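Beta-ketoacyl-[acyl-carrier-protein] synthase III (Pseudomonas aeruginosa, PDB 2X3E) probably catalyses the condensation that initiates bacterial fatty acid synthesis, joining an acetyl group from acetyl-CoA to malonyl-ACP with loss of carbon dioxide. Local coordinates at residues Leu11-Pro16 / Ile286-Ala291; Leu58-Ala63 / Asp159-Val164; Val77-Thr82 / Ala134-Val139; Leu191-Ala196 / Tyr210-Gly215. The protein carries 1 engineered substitution. All blocks are in the same frame, centred on the assembly; numbering follows the deposited sequence. Where two conformers were deposited one is given.

Contact 1 of 4, residues Leu11-Pro16 / Ile286-Ala291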
# COMPACT_ATOMS: atom_id res chain seq x y z
N LEU A 11 8.71 0.55 -20.06
CA LEU A 11 7.57 -0.37 -19.93
C LEU A 11 8.08 -1.79 -20.07
O LEU A 11 8.93 -2.08 -20.91
CB LEU A 11 6.52 -0.08 -21.01
CG LEU A 11 5.26 -0.96 -21.04
CD1 LEU A 11 4.36 -0.68 -19.86
CD2 LEU A 11 4.51 -0.77 -22.35
N GLY A 12 7.56 -2.68 -19.23
CA GLY A 12 7.84 -4.10 -19.32
C GLY A 12 6.69 -4.90 -18.76
O GLY A 12 5.82 -4.35 -18.08
N SER A 13 6.66 -6.18 -19.06
CA SER A 13 5.59 -7.04 -18.58
C SER A 13 6.02 -8.49 -18.56
O SER A 13 7.03 -8.86 -19.17
CB SER A 13 4.35 -6.89 -19.46
OG SER A 13 4.56 -7.44 -20.75
N TYR A 14 5.24 -9.31 -17.85
CA TYR A 14 5.44 -10.75 -17.84
C TYR A 14 4.11 -11.46 -17.59
O TYR A 14 3.35 -11.10 -16.70
CB TYR A 14 6.47 -11.14 -16.77
CG TYR A 14 6.73 -12.63 -16.73
CD1 TYR A 14 7.51 -13.24 -17.71
CD2 TYR A 14 6.17 -13.44 -15.74
CE1 TYR A 14 7.75 -14.60 -17.70
CE2 TYR A 14 6.41 -14.82 -15.72
CZ TYR A 14 7.19 -15.39 -16.70
OH TYR A 14 7.44 -16.74 -16.70
N LEU A 15 3.85 -12.47 -18.42
CA LEU A 15 2.70 -13.34 -18.26
C LEU A 15 3.20 -14.75 -17.96
O LEU A 15 4.15 -15.21 -18.60
CB LEU A 15 1.88 -13.37 -19.55
CG LEU A 15 1.19 -12.06 -19.97
CD1 LEU A 15 0.80 -12.13 -21.44
CD2 LEU A 15 -0.02 -11.77 -19.09
N PRO A 16 2.58 -15.43 -16.98
CA PRO A 16 2.99 -16.81 -16.74
C PRO A 16 2.73 -17.69 -17.96
O PRO A 16 1.85 -17.39 -18.78
CB PRO A 16 2.13 -17.25 -15.55
CG PRO A 16 1.09 -16.21 -15.37
CD PRO A 16 1.52 -14.98 -16.06
N ILE A 286 -3.93 -2.58 -16.90
CA ILE A 286 -3.54 -1.39 -17.66
C ILE A 286 -2.13 -1.51 -18.26
O ILE A 286 -1.96 -1.33 -19.46
CB ILE A 286 -3.68 -0.10 -16.83
CG1 ILE A 286 -5.15 0.15 -16.50
CG2 ILE A 286 -3.09 1.10 -17.58
CD1 ILE A 286 -5.38 1.35 -15.58
N PRO A 287 -1.12 -1.86 -17.44
CA PRO A 287 0.20 -1.97 -18.10
C PRO A 287 0.33 -3.17 -19.06
O PRO A 287 1.09 -3.10 -20.03
CB PRO A 287 1.17 -2.07 -16.92
CG PRO A 287 0.34 -2.60 -15.78
CD PRO A 287 -1.01 -1.97 -15.98
N LEU A 288 -0.41 -4.25 -18.83
CA LEU A 288 -0.42 -5.34 -19.81
C LEU A 288 -1.07 -4.88 -21.12
O LEU A 288 -0.59 -5.22 -22.21
CB LEU A 288 -1.12 -6.58 -19.27
CG LEU A 288 -0.30 -7.40 -18.27
CD1 LEU A 288 -1.19 -8.41 -17.58
CD2 LEU A 288 0.87 -8.09 -18.96
N ALA A 289 -2.14 -4.08 -21.02
CA ALA A 289 -2.78 -3.51 -22.21
C ALA A 289 -1.83 -2.56 -22.94
O ALA A 289 -1.75 -2.59 -24.17
CB ALA A 289 -4.11 -2.80 -21.84
N LEU A 290 -1.12 -1.73 -22.19
CA LEU A 290 -0.07 -0.88 -22.76
C LEU A 290 0.99 -1.70 -23.53
O LEU A 290 1.37 -1.33 -24.64
CB LEU A 290 0.60 -0.02 -21.68
CG LEU A 290 -0.20 1.17 -21.14
CD1 LEU A 290 0.52 1.84 -19.97
CD2 LEU A 290 -0.47 2.20 -22.26
N ALA A 291 1.46 -2.80 -22.93
CA ALA A 291 2.45 -3.65 -23.58
C ALA A 291 1.91 -4.23 -24.89
O ALA A 291 2.63 -4.30 -25.89
CB ALA A 291 2.91 -4.78 -22.64
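Pro287 faces Leu11 with its backbone rather than its ring: the carbonyl O lies 4.1 Å from Leu11 CD1 while serving as acceptor for Ala291 N one helical turn on. Leu288 then leans across to the strand with the end of its side chain. Its CD2 rests on Ser13 CB at 3.7 Å and on Leu15 CD2 at 3.8 Å, so a single methyl bridges two residues whose side chains approach from alternate positions of the chain. Leu290 contributes CB, which lies 4.0 Å from Leu11 CD2. That methyl also settles on the backbone where Leu290 passes into Ala291, 3.7 Å from Ala291 N; with CG anti to the backbone N (chi1 179°), the Leu11 side chain extends toward the helix. Ala291 closes the row, its CB packed against Ser13 OG at 3.7 Å. Strand and helix run at 106° to each other, and the contact is one of van der Waals packing. Strand 5-14 pairs through Gly12 and Tyr14 with strand 160-169, whereas helix 285-295 turns Ile286, Ala289 and Leu290 to Val248 of strand 246-249 and packs beside Phe115 of helix 114-127, consistent with the helical layer between the two sheets of the thiolase fold.

Contact 2 of 4, residues Leu58-Ala63 / Asp159-Val164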
# COMPACT_ATOMS: atom_id res chain seq x y z
N LEU A 58 8.96 -9.43 -10.65
CA LEU A 58 10.39 -9.41 -10.88
C LEU A 58 10.71 -9.41 -12.38
O LEU A 58 11.51 -8.61 -12.85
CB LEU A 58 11.04 -10.61 -10.19
CG LEU A 58 12.56 -10.73 -10.21
CD1 LEU A 58 13.22 -9.53 -9.55
CD2 LEU A 58 12.96 -12.01 -9.50
N ARG A 59 10.04 -10.29 -13.12
CA ARG A 59 10.25 -10.38 -14.57
C ARG A 59 9.79 -9.11 -15.28
O ARG A 59 10.50 -8.62 -16.17
CB ARG A 59 9.54 -11.61 -15.15
CG ARG A 59 10.17 -12.95 -14.78
CD ARG A 59 11.60 -13.12 -15.33
NE ARG A 59 11.65 -13.06 -16.79
CZ ARG A 59 11.43 -14.09 -17.60
NH1 ARG A 59 11.13 -15.29 -17.12
NH2 ARG A 59 11.49 -13.92 -18.91
N ALA A 60 8.63 -8.58 -14.91
CA ALA A 60 8.12 -7.35 -15.53
C ALA A 60 9.04 -6.16 -15.27
O ALA A 60 9.30 -5.36 -16.17
CB ALA A 60 6.71 -7.04 -15.06
N ALA A 61 9.51 -6.05 -14.03
CA ALA A 61 10.37 -4.95 -13.61
C ALA A 61 11.74 -4.99 -14.29
O ALA A 61 12.26 -3.94 -14.69
CB ALA A 61 10.54 -4.96 -12.09
N SER A 62 12.33 -6.17 -14.42
CA SER A 62 13.61 -6.31 -15.13
C SER A 62 13.47 -5.85 -16.57
O SER A 62 14.33 -5.14 -17.08
CB SER A 62 14.12 -7.76 -15.09
OG SER A 62 14.36 -8.20 -13.76
N ALA A 63 12.38 -6.26 -17.23
CA ALA A 63 12.11 -5.85 -18.61
C ALA A 63 11.88 -4.34 -18.71
O ALA A 63 12.34 -3.70 -19.66
CB ALA A 63 10.90 -6.61 -19.18
N ASP A 159 -3.81 -13.95 -14.56
CA ASP A 159 -2.67 -13.49 -13.77
C ASP A 159 -1.65 -12.77 -14.65
O ASP A 159 -1.56 -13.02 -15.86
CB ASP A 159 -1.97 -14.67 -13.10
CG ASP A 159 -2.89 -15.47 -12.19
OD1 ASP A 159 -3.90 -14.92 -11.71
OD2 ASP A 159 -2.58 -16.66 -11.93
N GLY A 160 -0.84 -11.92 -14.04
CA GLY A 160 0.20 -11.23 -14.78
C GLY A 160 0.78 -10.05 -14.04
O GLY A 160 0.32 -9.70 -12.95
N ALA A 161 1.79 -9.44 -14.66
CA ALA A 161 2.45 -8.26 -14.13
C ALA A 161 2.82 -7.32 -15.27
O ALA A 161 3.26 -7.77 -16.33
CB ALA A 161 3.70 -8.66 -13.34
N GLY A 162 2.61 -6.03 -15.04
CA GLY A 162 3.08 -4.99 -15.94
C GLY A 162 3.76 -3.89 -15.14
O GLY A 162 3.30 -3.54 -14.05
N ALA A 163 4.85 -3.35 -15.68
CA ALA A 163 5.66 -2.39 -14.95
C ALA A 163 6.04 -1.20 -15.82
O ALA A 163 6.24 -1.34 -17.04
CB ALA A 163 6.91 -3.06 -14.43
N VAL A 164 6.12 -0.04 -15.18
CA VAL A 164 6.66 1.16 -15.80
C VAL A 164 7.77 1.74 -14.94
O VAL A 164 7.80 1.55 -13.71
CB VAL A 164 5.57 2.25 -16.02
CG1 VAL A 164 4.59 1.82 -17.07
CG2 VAL A 164 4.86 2.60 -14.71
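Three methyl groups, those of Ala60, Ala161 and Ala163, form the core of this helix-on-sheet contact. Ala60 directs its CB at the strand, and Ala161 and Ala163 direct theirs back at the helix. Ala60 CB is 3.8 Å from Ala161 CB and 4.0 Å from Ala163 CB, so the helix methyl bears on two strand methyls that are two residues apart and stand on the same face of the sheet. Gly162 between them adds only backbone. The methyls also touch main chain on both sides: Ala60 CB approaches Ala161 O at 3.7 Å, and Ala163 CB lies equally close to Ala60 O and 4.0 Å from Ala61 N. With side chains this small the axes of helix and strand approach to 6.9 Å at 28°, the helix lying nearly along a strand of the five-stranded mixed sheet, as in the layered alpha/beta architecture of the thiolase superfamily. One turn before and one turn after Ala60, Leu56 packs on Ala161 and Ala64 on Ala163, continuing the row. On the sheet, Ala161 and Ala163 also touch Val139 and Val137 of the neighbouring strand 133-140. The polar strand atoms at this surface are spent within the sheet, where Ala161 pairs with Tyr14 and Ala163 with Gly12. What joins helix 53-68 to strand 160-169 is therefore close apolar fit between small residues, without any directional bond between the two segments.

Contact 3 of 4, residues Val77-Thr82 / Ala134-Val139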
# COMPACT_ATOMS: atom_id res chain seq x y z
N VAL A 77 7.62 0.12 -6.13
CA VAL A 77 6.28 0.02 -5.55
C VAL A 77 5.46 -1.01 -6.32
O VAL A 77 5.45 -1.00 -7.55
CB VAL A 77 5.58 1.39 -5.54
CG1 VAL A 77 4.10 1.26 -5.12
CG2 VAL A 77 6.32 2.34 -4.60
N LEU A 78 4.83 -1.94 -5.59
CA LEU A 78 3.91 -2.90 -6.19
C LEU A 78 2.49 -2.52 -5.84
O LEU A 78 2.14 -2.38 -4.65
CB LEU A 78 4.17 -4.33 -5.72
CG LEU A 78 5.54 -5.01 -5.84
CD1 LEU A 78 5.35 -6.53 -5.97
CD2 LEU A 78 6.43 -4.46 -6.96
N ALA A 79 1.67 -2.35 -6.87
CA ALA A 79 0.22 -2.25 -6.71
C ALA A 79 -0.34 -3.66 -6.83
O ALA A 79 -0.32 -4.24 -7.93
CB ALA A 79 -0.36 -1.34 -7.78
N THR A 80 -0.80 -4.22 -5.71
CA THR A 80 -1.27 -5.62 -5.66
C THR A 80 -2.26 -5.86 -4.53
O THR A 80 -2.23 -5.18 -3.50
CB THR A 80 -0.09 -6.63 -5.51
OG1 THR A 80 -0.56 -7.97 -5.72
CG2 THR A 80 0.57 -6.56 -4.13
N SER A 81 -3.15 -6.83 -4.74
CA SER A 81 -4.04 -7.36 -3.70
C SER A 81 -3.72 -8.84 -3.41
O SER A 81 -4.46 -9.51 -2.68
CB SER A 81 -5.50 -7.25 -4.15
OG SER A 81 -5.81 -5.93 -4.55
N THR A 82 -2.63 -9.33 -3.98
CA THR A 82 -2.27 -10.75 -3.89
C THR A 82 -0.78 -10.85 -3.64
O THR A 82 -0.04 -11.51 -4.39
CB THR A 82 -2.67 -11.49 -5.18
OG1 THR A 82 -2.16 -10.78 -6.31
CG2 THR A 82 -4.18 -11.60 -5.29
N ALA A 134 11.69 5.65 -10.27
CA ALA A 134 10.90 4.62 -9.61
C ALA A 134 10.40 3.58 -10.58
O ALA A 134 10.13 3.87 -11.75
CB ALA A 134 9.71 5.24 -8.90
N LEU A 135 10.27 2.36 -10.07
CA LEU A 135 9.50 1.31 -10.70
C LEU A 135 8.12 1.25 -10.05
O LEU A 135 8.01 1.24 -8.81
CB LEU A 135 10.19 -0.05 -10.54
CG LEU A 135 11.21 -0.43 -11.61
CD1 LEU A 135 12.16 -1.51 -11.10
CD2 LEU A 135 10.48 -0.93 -12.88
N LEU A 136 7.08 1.20 -10.87
CA LEU A 136 5.74 0.85 -10.42
C LEU A 136 5.35 -0.44 -11.14
O LEU A 136 5.37 -0.49 -12.37
CB LEU A 136 4.73 1.94 -10.75
CG LEU A 136 3.26 1.57 -10.51
CD1 LEU A 136 3.02 1.32 -9.03
CD2 LEU A 136 2.35 2.67 -11.05
N VAL A 137 5.01 -1.47 -10.38
CA VAL A 137 4.55 -2.73 -10.95
C VAL A 137 3.11 -2.99 -10.54
O VAL A 137 2.82 -3.10 -9.35
CB VAL A 137 5.40 -3.93 -10.48
CG1 VAL A 137 4.97 -5.22 -11.21
CG2 VAL A 137 6.89 -3.66 -10.68
N GLY A 138 2.23 -3.05 -11.53
CA GLY A 138 0.88 -3.57 -11.33
C GLY A 138 0.93 -5.08 -11.50
O GLY A 138 1.27 -5.56 -12.57
N VAL A 139 0.62 -5.81 -10.44
CA VAL A 139 0.70 -7.27 -10.46
C VAL A 139 -0.40 -7.88 -9.62
O VAL A 139 -0.66 -7.43 -8.51
CB VAL A 139 2.08 -7.78 -9.95
CG1 VAL A 139 2.41 -7.23 -8.55
CG2 VAL A 139 2.13 -9.31 -9.97
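Leu136 CD1 fills the hollow on one face of this parallel strand pair, resting 3.7 Å from Val77 O and 4.1 Å from Val77 CG1, with Ala79 CB at the far rim. Two residues on, Gly138 pairs with Ala79 and has no side chain on this face, so the relief flattens there. The opposite face is shaped by Leu78, whose forked end spans two valines of the other strand: CD2 lies on Val137 CB at 3.7 Å, side by side, while CD1 meets Val139 CG1 at 4.0 Å. The Val139 chi1 of 55° sets CG1 between the backbone N and the carbonyl carbon, fitting it between Leu78 and Thr80 CB. Between the two faces, four backbone hydrogen bonds tie the strands, Val77 and Ala79 each donating and accepting. Next, Thr80 OG1 accepts from Thr82 N to make an ST turn, and Asp140 takes up Ser81 N and Thr82 OG1. Thr80 OG1 also lies 2.8 Å from Val139 O, with Asp140 OD1 a rival acceptor for its one proton. Phe115 and Leu119 of helix 114-127 cover Leu136, and Ala57 of helix 53-68 covers Leu78 and Val137. The polar main chain is thus consumed inside the sheet, presenting hydrocarbon to helices on both faces, while the end turns polar; the Ala79 side chain, just before, is about 10 Å from that of engineered Ala112, the predicted active-site position.

Contact 4 of 4, residues Leu191-Ala196 / Tyr210-Gly215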
# COMPACT_ATOMS: atom_id res chain seq x y z
N LEU A 191 -19.22 -5.16 -2.49
CA LEU A 191 -19.57 -5.63 -3.85
C LEU A 191 -18.55 -6.59 -4.48
O LEU A 191 -18.94 -7.54 -5.17
CB LEU A 191 -19.80 -4.45 -4.81
CG LEU A 191 -21.13 -3.71 -4.79
CD1 LEU A 191 -21.19 -2.77 -5.99
CD2 LEU A 191 -22.34 -4.66 -4.81
N LEU A 192 -17.27 -6.30 -4.29
CA LEU A 192 -16.16 -7.12 -4.78
C LEU A 192 -15.26 -7.39 -3.59
O LEU A 192 -14.76 -6.44 -2.97
CB LEU A 192 -15.34 -6.36 -5.84
CG LEU A 192 -16.02 -5.85 -7.11
CD1 LEU A 192 -15.48 -4.48 -7.50
CD2 LEU A 192 -15.86 -6.83 -8.26
N MET A 193 -15.04 -8.66 -3.26
CA MET A 193 -14.28 -8.98 -2.06
C MET A 193 -13.58 -10.34 -2.07
O MET A 193 -14.13 -11.34 -2.51
CB MET A 193 -15.18 -8.92 -0.83
CG MET A 193 -14.41 -8.73 0.47
SD MET A 193 -15.53 -8.67 1.86
CE MET A 193 -16.01 -10.38 1.93
N THR A 194 -12.35 -10.33 -1.55
CA THR A 194 -11.66 -11.55 -1.13
C THR A 194 -11.45 -11.41 0.37
O THR A 194 -10.66 -10.58 0.81
CB THR A 194 -10.30 -11.70 -1.82
OG1 THR A 194 -10.48 -11.67 -3.24
CG2 THR A 194 -9.63 -13.02 -1.42
N PRO A 195 -12.18 -12.20 1.17
CA PRO A 195 -12.05 -12.05 2.62
C PRO A 195 -10.66 -12.39 3.14
O PRO A 195 -9.90 -13.11 2.48
CB PRO A 195 -13.08 -13.03 3.19
CG PRO A 195 -14.01 -13.35 2.06
CD PRO A 195 -13.25 -13.14 0.79
N ALA A 196 -10.32 -11.85 4.31
CA ALA A 196 -9.11 -12.24 5.02
C ALA A 196 -9.30 -13.64 5.60
O ALA A 196 -10.42 -14.06 5.87
CB ALA A 196 -8.79 -11.25 6.12
N TYR A 210 -12.29 -17.14 -0.76
CA TYR A 210 -12.34 -16.98 -2.20
C TYR A 210 -12.87 -15.61 -2.61
O TYR A 210 -13.71 -15.02 -1.91
CB TYR A 210 -13.22 -18.05 -2.85
CG TYR A 210 -12.77 -19.48 -2.65
CD1 TYR A 210 -13.68 -20.47 -2.28
CD2 TYR A 210 -11.44 -19.85 -2.83
CE1 TYR A 210 -13.28 -21.79 -2.10
CE2 TYR A 210 -11.03 -21.17 -2.65
CZ TYR A 210 -11.95 -22.14 -2.28
OH TYR A 210 -11.56 -23.44 -2.10
N PHE A 211 -12.41 -15.13 -3.76
CA PHE A 211 -12.92 -13.89 -4.32
C PHE A 211 -14.38 -14.06 -4.73
O PHE A 211 -14.75 -15.08 -5.32
CB PHE A 211 -12.10 -13.47 -5.54
CG PHE A 211 -12.65 -12.26 -6.25
CD1 PHE A 211 -13.36 -12.39 -7.43
CD2 PHE A 211 -12.47 -10.99 -5.72
CE1 PHE A 211 -13.87 -11.28 -8.08
CE2 PHE A 211 -12.97 -9.87 -6.36
CZ PHE A 211 -13.68 -10.02 -7.54
N ARG A 212 -15.21 -13.08 -4.38
CA ARG A 212 -16.59 -13.04 -4.84
C ARG A 212 -16.92 -11.66 -5.40
O ARG A 212 -16.37 -10.65 -4.96
CB ARG A 212 -17.57 -13.41 -3.72
CG ARG A 212 -17.60 -12.47 -2.52
CD ARG A 212 -18.87 -12.71 -1.70
NE ARG A 212 -18.80 -12.16 -0.35
CZ ARG A 212 -18.95 -10.87 -0.03
NH1 ARG A 212 -19.19 -9.95 -0.96
NH2 ARG A 212 -18.86 -10.50 1.24
N MET A 213 -17.81 -11.65 -6.38
CA MET A 213 -18.29 -10.40 -6.95
C MET A 213 -19.76 -10.48 -7.34
O MET A 213 -20.24 -11.52 -7.80
CB MET A 213 -17.46 -10.00 -8.17
CG MET A 213 -17.56 -10.94 -9.36
SD MET A 213 -16.47 -10.45 -10.71
CE MET A 213 -16.92 -8.73 -10.93
N ASP A 214 -20.45 -9.36 -7.13
CA ASP A 214 -21.81 -9.16 -7.61
C ASP A 214 -21.72 -8.65 -9.05
O ASP A 214 -21.69 -7.44 -9.28
CB ASP A 214 -22.53 -8.15 -6.70
CG ASP A 214 -24.02 -8.05 -6.97
OD1 ASP A 214 -24.44 -8.21 -8.14
OD2 ASP A 214 -24.76 -7.79 -6.01
N GLY A 215 -21.68 -9.57 -10.00
CA GLY A 215 -21.43 -9.25 -11.41
C GLY A 215 -22.38 -8.22 -12.00
O GLY A 215 -21.93 -7.25 -12.62
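Met193 and Arg212 form the hydrogen-bonded pair of this two-stranded antiparallel sheet, each satisfying the other's backbone: Met193 N donates to Arg212 O at 2.9 Å and Arg212 N to Met193 O at 2.8 Å. A third bond, Asp214 N to Leu191 O (3.1 Å), closes the end of the pairing, just where Asp214 becomes the N-cap of helix 215-237 with OD1 accepting from Ala217 N. Leu192 and Met213, the non-hydrogen-bonded pair, lie side by side, with Leu192 CD2 3.6 Å from Met213 CB. At the other end Pro195 has no N-H to offer, and its CD abuts Tyr210 O at 3.3 Å. Thr194 OG1 reaches the edge of the Phe211 ring in its plane, 3.3 Å from CD2, while Leu192 CD2 meets the same ring near CZ. Arg212 runs extended from CG to NE alongside Met193, whose CB lies 4.1 Å above the guanidinium plane, offset toward its rim; NH1 is held by Asp190 O. Thr194 and Pro195 pair with a strand of the second subunit, carrying the sheet across the dimer interface. Met213 comes within about 6 Å of the side chain of Asn280, a predicted active-site residue. Backbone bonds therefore set the strand pair's register; one face carries Met193 and the charged Arg212, the other apolar Leu192 and Met213, which lie toward the probable active site.

In the fold
Contacts 1, 2 and 3 share the five-stranded sheet. Strands 5-14, 160-169, 133-140 and 75-79 are successive neighbours in it, and the contact centres lie about 7 Å (1 to 2), 9 Å (2 to 3) and 12 Å (1 to 3) apart. Helices pack on its two faces, 53-68 in contact 2 and 285-295 in contact 1. Along the chain, contact 1 encloses contact 2, which encloses contact 3; contact 4 follows those two, still within contact 1. The centre of contact 4 lies about 21 to 25 Å from the other centres. The first three thus build the layered core, while contact 4 lies apart, near the predicted active-site residues and at the boundary with the second subunit.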